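Bifunctional protein FolD (Thermus thermophilus, PDB 6V6Y) probably oxidises 5,10-methylenetetrahydrofolate to 5,10-methenyltetrahydrofolate with NADP(+) and then hydrolyses the product to 10-formyltetrahydrofolate. Local coordinates at residues 9-14 with 146-151; 31-36 with 60-65; 154-159 with 198-203. All blocks are in the same frame, centred on the assembly; numbering follows the deposited sequence.

Interaction 1. Residues 9-14 with 146-151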
loop_
_atom_site.group_PDB
_atom_site.type_symbol
_atom_site.label_atom_id
_atom_site.label_comp_id
_atom_site.label_asym_id
_atom_site.label_seq_id
_atom_site.Cartn_x
_atom_site.Cartn_y
_atom_site.Cartn_z
ATOM N N HIS A 9 2.557 4.514 -27.638
ATOM C CA HIS A 9 3.814 4.463 -28.390
ATOM C C HIS A 9 4.541 5.804 -28.343
ATOM O O HIS A 9 5.755 5.850 -28.113
ATOM C CB HIS A 9 3.545 4.014 -29.837
ATOM C CG HIS A 9 3.155 2.566 -29.944
ATOM N ND1 HIS A 9 1.906 2.153 -30.366
ATOM C CD2 HIS A 9 3.828 1.434 -29.617
ATOM C CE1 HIS A 9 1.842 0.830 -30.329
ATOM N NE2 HIS A 9 2.995 0.370 -29.878
ATOM N N GLU A 10 3.806 6.910 -28.490
ATOM C CA GLU A 10 4.444 8.219 -28.419
ATOM C C GLU A 10 5.029 8.468 -27.038
ATOM O O GLU A 10 6.142 8.991 -26.914
ATOM C CB GLU A 10 3.445 9.319 -28.797
ATOM C CG GLU A 10 2.995 9.276 -30.269
ATOM C CD GLU A 10 4.144 8.937 -31.215
ATOM O OE1 GLU A 10 5.046 9.801 -31.381
ATOM O OE2 GLU A 10 4.150 7.808 -31.777
ATOM N N ALA A 11 4.295 8.103 -25.982
ATOM C CA ALA A 11 4.831 8.273 -24.636
ATOM C C ALA A 11 5.965 7.294 -24.365
ATOM O O ALA A 11 6.951 7.645 -23.708
ATOM C CB ALA A 11 3.724 8.108 -23.594
ATOM N N ALA A 12 5.846 6.057 -24.859
ATOM C CA ALA A 12 6.916 5.085 -24.646
ATOM C C ALA A 12 8.208 5.538 -25.311
ATOM O O ALA A 12 9.303 5.308 -24.778
ATOM C CB ALA A 12 6.497 3.713 -25.179
ATOM N N GLU A 13 8.097 6.187 -26.480
ATOM C CA GLU A 13 9.289 6.626 -27.205
ATOM C C GLU A 13 10.067 7.655 -26.399
ATOM O O GLU A 13 11.300 7.632 -26.383
ATOM C CB GLU A 13 8.909 7.198 -28.578
ATOM C CG GLU A 13 10.053 7.278 -29.559
ATOM C CD GLU A 13 10.722 5.922 -29.764
ATOM O OE1 GLU A 13 11.975 5.868 -29.782
ATOM O OE2 GLU A 13 9.998 4.903 -29.890
ATOM N N ALA A 14 9.371 8.557 -25.703
ATOM C CA ALA A 14 10.092 9.482 -24.832
ATOM C C ALA A 14 10.864 8.736 -23.741
ATOM O O ALA A 14 11.978 9.140 -23.378
ATOM C CB ALA A 14 9.135 10.507 -24.224
ATOM N N LEU A 146 0.062 9.615 -18.134
ATOM C CA LEU A 146 -0.764 10.780 -17.815
ATOM C C LEU A 146 0.078 12.048 -17.734
ATOM O O LEU A 146 -0.326 13.107 -18.234
ATOM C CB LEU A 146 -1.519 10.566 -16.504
ATOM C CG LEU A 146 -2.585 9.467 -16.510
ATOM C CD1 LEU A 146 -2.886 8.953 -15.071
ATOM C CD2 LEU A 146 -3.858 9.948 -17.176
ATOM N N LYS A 147 1.246 11.965 -17.100
ATOM C CA LYS A 147 2.102 13.141 -17.022
ATOM C C LYS A 147 2.655 13.514 -18.390
ATOM O O LYS A 147 2.851 14.701 -18.672
ATOM C CB LYS A 147 3.241 12.907 -16.032
ATOM C CG LYS A 147 2.787 12.907 -14.557
ATOM C CD LYS A 147 3.900 12.454 -13.639
ATOM C CE LYS A 147 4.351 13.561 -12.691
ATOM N NZ LYS A 147 5.314 12.986 -11.692
ATOM N N HIS A 148 2.912 12.525 -19.249
ATOM C CA HIS A 148 3.381 12.842 -20.592
ATOM C C HIS A 148 2.371 13.714 -21.312
ATOM O O HIS A 148 2.734 14.718 -21.925
ATOM C CB HIS A 148 3.655 11.564 -21.386
ATOM C CG HIS A 148 4.015 11.811 -22.817
ATOM N ND1 HIS A 148 5.318 11.968 -23.242
ATOM C CD2 HIS A 148 3.238 11.948 -23.922
ATOM C CE1 HIS A 148 5.328 12.189 -24.544
ATOM N NE2 HIS A 148 4.079 12.180 -24.983
ATOM N N TYR A 149 1.088 13.387 -21.199
ATOM C CA TYR A 149 0.057 14.124 -21.909
ATOM C C TYR A 149 -0.452 15.344 -21.142
ATOM O O TYR A 149 -1.537 15.849 -21.462
ATOM C CB TYR A 149 -1.096 13.188 -22.274
ATOM C CG TYR A 149 -0.747 12.333 -23.467
ATOM C CD1 TYR A 149 -0.624 12.902 -24.745
ATOM C CD2 TYR A 149 -0.489 10.970 -23.325
ATOM C CE1 TYR A 149 -0.276 12.127 -25.859
ATOM C CE2 TYR A 149 -0.146 10.181 -24.436
ATOM C CZ TYR A 149 -0.044 10.774 -25.704
ATOM O OH TYR A 149 0.300 10.009 -26.806
ATOM N N GLY A 150 0.301 15.831 -20.153
ATOM C CA GLY A 150 -0.028 17.089 -19.518
ATOM C C GLY A 150 -1.071 17.053 -18.410
ATOM O O GLY A 150 -1.555 18.119 -18.012
ATOM N N VAL A 151 -1.436 15.886 -17.886
ATOM C CA VAL A 151 -2.379 15.847 -16.767
ATOM C C VAL A 151 -1.638 16.235 -15.492
ATOM O O VAL A 151 -0.608 15.642 -15.156
ATOM C CB VAL A 151 -3.035 14.465 -16.624
ATOM C CG1 VAL A 151 -4.191 14.526 -15.617
ATOM C CG2 VAL A 151 -3.523 13.962 -17.970
#

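Interaction 2. Residues 31-36 with 60-65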
loop_
_atom_site.group_PDB
_atom_site.type_symbol
_atom_site.label_atom_id
_atom_site.label_comp_id
_atom_site.label_asym_id
_atom_site.label_seq_id
_atom_site.Cartn_x
_atom_site.Cartn_y
_atom_site.Cartn_z
ATOM N N SER A 31 21.495 -6.118 -18.037
ATOM C CA SER A 31 21.277 -7.513 -18.388
ATOM C C SER A 31 19.980 -7.986 -17.743
ATOM O O SER A 31 19.839 -7.936 -16.516
ATOM C CB SER A 31 22.466 -8.369 -17.934
ATOM O OG SER A 31 22.206 -9.753 -18.093
ATOM N N LEU A 32 19.052 -8.471 -18.562
ATOM C CA LEU A 32 17.731 -8.896 -18.111
ATOM C C LEU A 32 17.570 -10.398 -18.317
ATOM O O LEU A 32 17.862 -10.917 -19.400
ATOM C CB LEU A 32 16.634 -8.132 -18.870
ATOM C CG LEU A 32 15.167 -8.562 -18.718
ATOM C CD1 LEU A 32 14.609 -8.237 -17.324
ATOM C CD2 LEU A 32 14.315 -7.906 -19.811
ATOM N N ARG A 33 17.113 -11.098 -17.280
ATOM C CA ARG A 33 16.743 -12.500 -17.397
ATOM C C ARG A 33 15.242 -12.642 -17.209
ATOM O O ARG A 33 14.698 -12.209 -16.190
ATOM C CB ARG A 33 17.451 -13.363 -16.358
ATOM C CG ARG A 33 18.877 -13.601 -16.629
ATOM C CD ARG A 33 19.119 -14.257 -17.973
ATOM N NE ARG A 33 20.513 -14.039 -18.312
ATOM C CZ ARG A 33 21.495 -14.838 -17.909
ATOM N NH1 ARG A 33 21.204 -15.920 -17.188
ATOM N NH2 ARG A 33 22.756 -14.567 -18.240
ATOM N N VAL A 34 14.590 -13.285 -18.164
ATOM C CA VAL A 34 13.165 -13.542 -18.103
ATOM C C VAL A 34 12.965 -15.046 -18.054
ATOM O O VAL A 34 13.438 -15.770 -18.941
ATOM C CB VAL A 34 12.430 -12.921 -19.297
ATOM C CG1 VAL A 34 10.944 -13.217 -19.195
ATOM C CG2 VAL A 34 12.696 -11.427 -19.327
ATOM N N ILE A 35 12.261 -15.511 -17.023
ATOM C CA ILE A 35 11.986 -16.924 -16.796
ATOM C C ILE A 35 10.539 -17.204 -17.167
ATOM O O ILE A 35 9.632 -16.487 -16.724
ATOM C CB ILE A 35 12.244 -17.316 -15.330
ATOM C CG1 ILE A 35 13.724 -17.159 -14.970
ATOM C CG2 ILE A 35 11.764 -18.731 -15.070
ATOM C CD1 ILE A 35 14.004 -17.342 -13.475
ATOM N N ARG A 36 10.317 -18.256 -17.954
ATOM C CA ARG A 36 8.971 -18.706 -18.290
ATOM C C ARG A 36 8.890 -20.215 -18.106
ATOM O O ARG A 36 9.782 -20.950 -18.553
ATOM C CB ARG A 36 8.583 -18.326 -19.727
ATOM C CG ARG A 36 7.498 -19.221 -20.308
ATOM C CD ARG A 36 6.868 -18.663 -21.584
ATOM N NE ARG A 36 7.807 -18.555 -22.705
ATOM C CZ ARG A 36 8.070 -19.517 -23.595
ATOM N NH1 ARG A 36 7.491 -20.706 -23.518
ATOM N NH2 ARG A 36 8.927 -19.285 -24.581
ATOM N N ARG A 60 21.615 -6.836 -22.718
ATOM C CA ARG A 60 21.759 -8.286 -22.712
ATOM C C ARG A 60 20.435 -8.853 -22.202
ATOM O O ARG A 60 20.052 -8.612 -21.052
ATOM C CB ARG A 60 22.938 -8.717 -21.839
ATOM C CG ARG A 60 24.264 -7.951 -22.092
ATOM C CD ARG A 60 25.419 -8.391 -21.136
ATOM N NE ARG A 60 25.380 -7.708 -19.826
ATOM C CZ ARG A 60 26.093 -8.067 -18.747
ATOM N NH1 ARG A 60 26.913 -9.113 -18.802
ATOM N NH2 ARG A 60 25.979 -7.393 -17.598
ATOM N N SER A 61 19.707 -9.566 -23.054
ATOM C CA SER A 61 18.407 -10.091 -22.673
ATOM C C SER A 61 18.320 -11.566 -23.016
ATOM O O SER A 61 18.616 -11.974 -24.141
ATOM C CB SER A 61 17.264 -9.334 -23.356
ATOM O OG SER A 61 16.021 -9.988 -23.119
ATOM N N GLN A 62 17.839 -12.355 -22.071
ATOM C CA GLN A 62 17.869 -13.789 -22.249
ATOM C C GLN A 62 16.597 -14.359 -21.639
ATOM O O GLN A 62 16.264 -14.043 -20.493
ATOM C CB GLN A 62 19.154 -14.331 -21.594
ATOM C CG GLN A 62 19.762 -15.564 -22.210
ATOM C CD GLN A 62 19.777 -15.541 -23.734
ATOM O OE1 GLN A 62 19.082 -16.344 -24.354
ATOM N NE2 GLN A 62 20.610 -14.683 -24.343
ATOM N N VAL A 63 15.871 -15.168 -22.406
ATOM C CA VAL A 63 14.678 -15.859 -21.914
ATOM C C VAL A 63 15.079 -17.282 -21.544
ATOM O O VAL A 63 15.650 -18.007 -22.367
ATOM C CB VAL A 63 13.552 -15.863 -22.964
ATOM C CG1 VAL A 63 12.321 -16.603 -22.428
ATOM C CG2 VAL A 63 13.187 -14.443 -23.369
ATOM N N GLU A 64 14.803 -17.684 -20.307
ATOM C CA GLU A 64 15.048 -19.056 -19.867
ATOM C C GLU A 64 13.703 -19.757 -19.794
ATOM O O GLU A 64 12.894 -19.466 -18.910
ATOM C CB GLU A 64 15.763 -19.112 -18.520
ATOM C CG GLU A 64 16.944 -18.202 -18.423
ATOM C CD GLU A 64 17.794 -18.480 -17.202
ATOM O OE1 GLU A 64 18.882 -17.864 -17.099
ATOM O OE2 GLU A 64 17.379 -19.306 -16.346
ATOM N N VAL A 65 13.456 -20.650 -20.742
ATOM C CA VAL A 65 12.220 -21.416 -20.804
ATOM C C VAL A 65 12.465 -22.758 -20.144
ATOM O O VAL A 65 13.443 -23.448 -20.465
ATOM C CB VAL A 65 11.746 -21.604 -22.251
ATOM C CG1 VAL A 65 10.434 -22.353 -22.258
ATOM C CG2 VAL A 65 11.607 -20.264 -22.933
#

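Interaction 3. Residues 154-159 with 198-203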
loop_
_atom_site.group_PDB
_atom_site.type_symbol
_atom_site.label_atom_id
_atom_site.label_comp_id
_atom_site.label_asym_id
_atom_site.label_seq_id
_atom_site.Cartn_x
_atom_site.Cartn_y
_atom_site.Cartn_z
ATOM N N ARG A 154 -2.195 16.537 -9.177
ATOM C CA ARG A 154 -2.384 17.152 -7.867
ATOM C C ARG A 154 -3.815 17.639 -7.707
ATOM O O ARG A 154 -4.285 18.474 -8.486
ATOM C CB ARG A 154 -1.416 18.322 -7.684
ATOM C CG ARG A 154 0.066 17.901 -7.740
ATOM C CD ARG A 154 1.018 19.069 -8.045
ATOM N NE ARG A 154 0.544 19.866 -9.177
ATOM C CZ ARG A 154 0.735 21.178 -9.305
ATOM N NH1 ARG A 154 1.400 21.847 -8.371
ATOM N NH2 ARG A 154 0.253 21.822 -10.362
ATOM N N GLY A 155 -4.507 17.118 -6.695
ATOM C CA GLY A 155 -5.877 17.513 -6.452
ATOM C C GLY A 155 -6.910 16.872 -7.349
ATOM O O GLY A 155 -8.102 17.153 -7.185
ATOM N N LYS A 156 -6.513 15.999 -8.267
ATOM C CA LYS A 156 -7.481 15.362 -9.153
ATOM C C LYS A 156 -8.214 14.222 -8.455
ATOM O O LYS A 156 -7.633 13.471 -7.671
ATOM C CB LYS A 156 -6.792 14.811 -10.411
ATOM C CG LYS A 156 -6.319 15.860 -11.409
ATOM C CD LYS A 156 -7.453 16.462 -12.220
ATOM C CE LYS A 156 -6.885 17.352 -13.335
ATOM N NZ LYS A 156 -5.960 18.377 -12.758
ATOM N N GLU A 157 -9.487 14.070 -8.788
ATOM C CA GLU A 157 -10.266 12.921 -8.351
ATOM C C GLU A 157 -9.973 11.751 -9.280
ATOM O O GLU A 157 -10.410 11.750 -10.435
ATOM C CB GLU A 157 -11.748 13.265 -8.372
ATOM C CG GLU A 157 -12.594 12.345 -7.561
ATOM C CD GLU A 157 -13.528 13.115 -6.667
ATOM O OE1 GLU A 157 -14.725 12.764 -6.649
ATOM O OE2 GLU A 157 -13.070 14.081 -6.010
ATOM N N VAL A 158 -9.232 10.759 -8.792
ATOM C CA VAL A 158 -8.912 9.567 -9.569
ATOM C C VAL A 158 -9.668 8.374 -9.001
ATOM O O VAL A 158 -9.601 8.107 -7.791
ATOM C CB VAL A 158 -7.401 9.290 -9.577
ATOM C CG1 VAL A 158 -7.103 8.069 -10.419
ATOM C CG2 VAL A 158 -6.644 10.511 -10.074
ATOM N N VAL A 159 -10.381 7.654 -9.872
ATOM C CA VAL A 159 -10.938 6.345 -9.539
ATOM C C VAL A 159 -10.141 5.264 -10.266
ATOM O O VAL A 159 -9.917 5.341 -11.481
ATOM C CB VAL A 159 -12.438 6.244 -9.868
ATOM C CG1 VAL A 159 -12.949 4.829 -9.574
ATOM C CG2 VAL A 159 -13.236 7.290 -9.080
ATOM N N ARG A 198 -17.678 9.979 -10.743
ATOM C CA ARG A 198 -16.986 11.066 -10.062
ATOM C C ARG A 198 -15.614 11.363 -10.638
ATOM O O ARG A 198 -15.088 12.464 -10.412
ATOM C CB ARG A 198 -16.808 10.736 -8.586
ATOM C CG ARG A 198 -17.991 10.047 -7.937
ATOM C CD ARG A 198 -17.622 9.663 -6.527
ATOM N NE ARG A 198 -18.637 8.814 -5.928
ATOM C CZ ARG A 198 -18.389 7.929 -4.962
ATOM N NH1 ARG A 198 -17.150 7.782 -4.480
ATOM N NH2 ARG A 198 -19.388 7.203 -4.474
ATOM N N ALA A 199 -15.024 10.409 -11.358
ATOM C CA ALA A 199 -13.609 10.482 -11.702
ATOM C C ALA A 199 -13.351 11.526 -12.788
ATOM O O ALA A 199 -13.963 11.482 -13.857
ATOM C CB ALA A 199 -13.104 9.112 -12.166
ATOM N N GLN A 200 -12.442 12.464 -12.499
ATOM C CA GLN A 200 -11.795 13.240 -13.546
ATOM C C GLN A 200 -10.759 12.407 -14.296
ATOM O O GLN A 200 -10.563 12.598 -15.499
ATOM C CB GLN A 200 -11.124 14.476 -12.953
ATOM C CG GLN A 200 -12.030 15.388 -12.141
ATOM C CD GLN A 200 -11.224 16.415 -11.351
ATOM O OE1 GLN A 200 -10.488 16.061 -10.414
ATOM N NE2 GLN A 200 -11.326 17.687 -11.747
ATOM N N VAL A 201 -10.074 11.494 -13.605
ATOM C CA VAL A 201 -9.220 10.496 -14.246
ATOM C C VAL A 201 -9.753 9.138 -13.822
ATOM O O VAL A 201 -9.873 8.861 -12.618
ATOM C CB VAL A 201 -7.735 10.664 -13.869
ATOM C CG1 VAL A 201 -6.855 9.608 -14.561
ATOM C CG2 VAL A 201 -7.243 12.079 -14.185
ATOM N N LEU A 202 -10.097 8.303 -14.802
ATOM C CA LEU A 202 -10.636 6.969 -14.560
ATOM C C LEU A 202 -9.684 5.935 -15.152
ATOM O O LEU A 202 -9.396 5.967 -16.358
ATOM C CB LEU A 202 -12.032 6.842 -15.166
ATOM C CG LEU A 202 -12.719 5.485 -15.019
ATOM C CD1 LEU A 202 -13.074 5.202 -13.559
ATOM C CD2 LEU A 202 -13.955 5.453 -15.882
ATOM N N VAL A 203 -9.177 5.041 -14.307
ATOM C CA VAL A 203 -8.286 3.967 -14.730
ATOM C C VAL A 203 -8.993 2.644 -14.492
ATOM O O VAL A 203 -9.416 2.362 -13.366
ATOM C CB VAL A 203 -6.950 4.001 -13.968
ATOM C CG1 VAL A 203 -5.945 3.024 -14.600
ATOM C CG2 VAL A 203 -6.403 5.427 -13.909
#

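Interaction 1. Residues 9-14 with 146-151
H148 lays the flat of its imidazole against A11, and this CH-pi contact lies at the centre of the interface. The CA of A11 sits 3.8 Å from the centroid of the H148 ring and only 3° off its normal, while A11 CB lies over the same face, 3.8 Å from H148 CG. With CG anti to the backbone N (chi1 174°), the H148 side chain reaches straight out from the last turn of its helix to the neighbouring one. The far end of the ring reaches the next turn along, where H148 CE1 comes within 4.2 Å of A14 CB. Y149 runs alongside and turns its own face to the histidine: H148 CD2 stands 3.7 Å above the centre of the Y149 ring, while Y149 CD2 lies at the edge of the imidazole, in its plane, an edge-to-face pairing within the segment. The phenol also approaches helix 8-24, Y149 OH coming within 3.8 Å of E10 CB, and its hydroxyl is hydrogen-bonded to the carbonyl O of S7. No hydrogen bond links the two segments directly; the contact is van der Waals and CH-pi. The helix of H148 closes in a Schellman motif, with V151 N bonded to L146 O, G150 N bonded to K147 O, and G150 at positive phi as the C-prime residue. Near the surface, helix 8-24 of the catalytic domain packs against the C-terminal end of helix 137-148 of the NAD(P)-binding domain, joining the two; A11 and A12 also touch M260 of helix 257-276, and L146 packs on strand 222-225.

Interaction 2. Residues 31-36 with 60-65
R36 and V65 lie side by side at one end of two parallel strands, the V65 CG2 methyl set over one face of the guanidinium and 3.3 Å from R36 NH2. Between the strands the packing is close and regular: their nearly parallel axes approach to 4.6 Å, and five backbone hydrogen bonds alternate from L32 N to R60 O at one end to R36 N to E64 O at the other. L32 N to R60 O and E64 N to V34 O are the shortest, both 2.7 Å. The tight side is strand 31-36, where S31, L32, V34, I35 and R36 are buried. Helix 72-84 covers R33 and I35; helix 41-57 packs on R36, S61 and V63. R36 NH1 hydrogen-bonds to G38 O and forms a salt bridge with E39, and S61 OG is hydrogen-bonded to D51. The outer strand is looser: V65 is exposed, and Q62, also exposed, turns its amide out from the neighbouring strand. R33 bends at chi2 (-58°), which lays its CD and NE alongside Q62 CB, NE 3.6 Å from it, with Q62 CG over one guanidinium face, and delivers NH1 to E64 OE1 in a salt bridge of 3.0 Å. That bond is bent, 137° at the hydrogen, and the oxygen stands 23° out of the guanidinium plane. E64 OE1 has a second salt bridge, to R78, and OE2 a hydrogen bond with the Y66 hydroxyl. Strand 31-37, helix 41-57 and strand 60-66 form a beta-alpha-beta crossover in the three-stranded parallel sheet of the catalytic domain, strand 60-66 being outermost within the chain.

Interaction 3. Residues 154-159 with 198-203
Strands 157-159 and 201-203 run parallel at 15°, their axes 4.9 Å apart, joined by V201 N to E157 O, V159 N to V201 O and V203 N to V159 O. Just before the strands pair, Q200 substitutes a side chain for the backbone: its extended chain places OE1 2.8 Å from E157 N in a nearly straight bond (173°), with the donor in the carbonyl plane. The K156 side chain crosses that of Q200 at about a right angle, K156 CD lying 3.6 Å from Q200 OE1. A leucine in place of Q200 would probably leave E157 N without its acceptor and let the start of the strand shift. V159 CG2 is wedged against A199 CB at 3.6 Å, while V159 CB meets L202 CD1 at 3.9 Å; V158 and V201 lie side by side on the reverse face. E157 OE1 comes up to R198 CB within the chain, but its salt bridge is made with R198 of the second subunit; this and its reciprocal lie in the dimer interface. In the parallel sheet of the Rossmann-type NAD(P)-binding domain, strand 157-161 is flanked by strand 181-185 and strand 201-204 by strand 222-225, with helix 168-177 over V158 and V203.

How the interactions relate
From the N terminus, helix 8-24 is the first partner: interaction 1 returns to it from helix 137-148, closing a long loop that ties the catalytic-domain range to the NAD(P)-binding range. Interaction 2 falls within that loop as a short closure of its own, pairing two neighbouring strands of the three-stranded sheet, with nearest atoms about 15 Å from interaction 1. Interaction 3 opens after interaction 1 has closed and joins two strands of the six-stranded sheet. It touches interaction 1 where L146 and V151 pack on V201, whereas interactions 2 and 3 lie 37 Å apart between centres, on opposite sides of the chain's centre.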